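Local coordinates for AT27789p (Drosophila melanogaster, PDB 5UZM), which probably binds RNA, including messenger RNA, as an hnRNP F/H homologue, and is represented here by its second quasi-RNA recognition motif, at residues V11-L16 / A55-E60. Sequence-based numbering, arbitrary orientation. Where two conformers were deposited one is given.
Sequences VKLRGL and AFVQFE
Val11 and Leu13 pair with Val57 and Ala55 as antiparallel hydrogen-bonded pairs, joined by four backbone bonds, of which Leu13 N to Ala55 O is the shortest at 2.8 Å. Between them Lys12 and Phe56 form a non-hydrogen-bonded pair, and their side chains leave the sheet together, side by side. A chi1 of -178° swings Lys12 CG away from its own N and over one face of the Phe56 ring, displaced toward the rim, in a CH-pi contact. Lys12 CD follows, reaching Phe56 CZ at 3.7 Å. The chain then bends at chi3 and its NZ goes on to a salt bridge with Glu90. A serine in place of Phe56 would probably leave the Lys12 methylenes without the ring they lie on and open a gap beneath helix 88-94. On the face of Val11, Leu13, Ala55 and Val57 the contacts are apolar. Leu16, just past its strand, closes over the small Ala55, CD1 to CB 3.6 Å. Leu13 CD1 meets Val57 CG2, and Val11 CG2 comes to the edge of the Phe59 ring, which follows the other strand. These are the RNP2 and RNP1 strands, central in the RRM sheet and flanked by strands 79-85 and 41-45. Helix 62-69 packs on Val11 and Phe59; helix 88-94 lies over the Lys12/Phe56 face, which canonical RRMs present to RNA, consistent with a quasi-RRM.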
# COMPACT_ATOMS: atom_id res chain seq x y z
N VAL A 11 -4.39 -0.75 -3.87
CA VAL A 11 -4.06 0.67 -3.88
C VAL A 11 -2.54 0.80 -3.96
O VAL A 11 -1.80 -0.13 -3.63
CB VAL A 11 -4.58 1.42 -2.64
CG1 VAL A 11 -6.10 1.24 -2.45
CG2 VAL A 11 -3.82 0.98 -1.39
N LYS A 12 -2.07 1.96 -4.44
CA LYS A 12 -0.67 2.32 -4.45
C LYS A 12 -0.44 3.44 -3.46
O LYS A 12 -1.22 4.39 -3.40
CB LYS A 12 -0.25 2.78 -5.87
CG LYS A 12 1.23 3.14 -5.98
CD LYS A 12 1.58 3.37 -7.46
CE LYS A 12 0.84 4.56 -8.05
NZ LYS A 12 1.18 4.79 -9.51
N LEU A 13 0.63 3.35 -2.66
CA LEU A 13 1.00 4.35 -1.66
C LEU A 13 2.23 5.11 -2.12
O LEU A 13 3.10 4.53 -2.76
CB LEU A 13 1.31 3.71 -0.30
CG LEU A 13 0.29 2.74 0.26
CD1 LEU A 13 0.74 2.27 1.66
CD2 LEU A 13 -1.11 3.29 0.32
N ARG A 14 2.31 6.39 -1.80
CA ARG A 14 3.49 7.21 -2.06
C ARG A 14 3.78 8.09 -0.85
O ARG A 14 2.86 8.48 -0.10
CB ARG A 14 3.28 8.07 -3.33
CG ARG A 14 4.44 8.94 -3.70
CD ARG A 14 4.10 9.66 -5.01
NE ARG A 14 3.64 8.70 -6.02
CZ ARG A 14 2.91 9.02 -7.08
NH1 ARG A 14 2.54 10.28 -7.29
NH2 ARG A 14 2.55 8.08 -7.95
N GLY A 15 5.06 8.33 -0.59
CA GLY A 15 5.46 9.19 0.49
C GLY A 15 5.89 8.50 1.77
O GLY A 15 5.99 9.16 2.80
N LEU A 16 6.11 7.20 1.72
CA LEU A 16 6.37 6.44 2.94
C LEU A 16 7.67 6.87 3.63
O LEU A 16 8.65 7.24 2.96
CB LEU A 16 6.44 4.96 2.60
CG LEU A 16 5.13 4.34 2.09
CD1 LEU A 16 5.32 2.92 1.52
CD2 LEU A 16 4.13 4.31 3.26
N ALA A 55 4.51 1.82 -2.33
CA ALA A 55 4.14 0.45 -1.97
C ALA A 55 2.82 0.13 -2.63
O ALA A 55 2.10 1.02 -3.03
CB ALA A 55 4.02 0.26 -0.46
N PHE A 56 2.49 -1.16 -2.69
CA PHE A 56 1.16 -1.59 -3.13
C PHE A 56 0.54 -2.40 -2.00
O PHE A 56 1.26 -3.12 -1.30
CB PHE A 56 1.23 -2.47 -4.37
CG PHE A 56 1.56 -1.71 -5.61
CD1 PHE A 56 2.88 -1.47 -5.92
CD2 PHE A 56 0.57 -1.22 -6.44
CE1 PHE A 56 3.21 -0.75 -7.07
CE2 PHE A 56 0.91 -0.50 -7.57
CZ PHE A 56 2.21 -0.28 -7.89
N VAL A 57 -0.76 -2.25 -1.79
CA VAL A 57 -1.47 -3.00 -0.76
C VAL A 57 -2.71 -3.60 -1.40
O VAL A 57 -3.46 -2.90 -2.09
CB VAL A 57 -1.83 -2.10 0.45
CG1 VAL A 57 -2.64 -2.89 1.50
CG2 VAL A 57 -0.54 -1.50 1.06
N GLN A 58 -2.92 -4.89 -1.17
CA GLN A 58 -4.03 -5.67 -1.71
C GLN A 58 -5.01 -5.96 -0.59
O GLN A 58 -4.60 -6.52 0.43
CB GLN A 58 -3.55 -7.00 -2.26
CG GLN A 58 -2.60 -6.91 -3.37
CD GLN A 58 -2.48 -8.22 -4.11
OE1 GLN A 58 -1.38 -8.66 -4.46
NE2 GLN A 58 -3.62 -8.87 -4.35
N PHE A 59 -6.29 -5.66 -0.81
CA PHE A 59 -7.35 -5.92 0.16
C PHE A 59 -8.24 -7.08 -0.28
O PHE A 59 -8.23 -7.52 -1.43
CB PHE A 59 -8.21 -4.67 0.35
CG PHE A 59 -7.42 -3.49 0.86
CD1 PHE A 59 -7.17 -3.36 2.23
CD2 PHE A 59 -6.92 -2.54 -0.00
CE1 PHE A 59 -6.42 -2.29 2.71
CE2 PHE A 59 -6.16 -1.44 0.48
CZ PHE A 59 -5.90 -1.34 1.84
N GLU A 60 -9.08 -7.53 0.66
CA GLU A 60 -9.93 -8.68 0.37
C GLU A 60 -11.22 -8.29 -0.33
O GLU A 60 -11.90 -9.15 -0.90
CB GLU A 60 -10.27 -9.42 1.66
CG GLU A 60 -10.32 -10.89 1.49
CD GLU A 60 -8.95 -11.46 1.29
OE1 GLU A 60 -8.06 -11.11 2.10
OE2 GLU A 60 -8.75 -12.22 0.33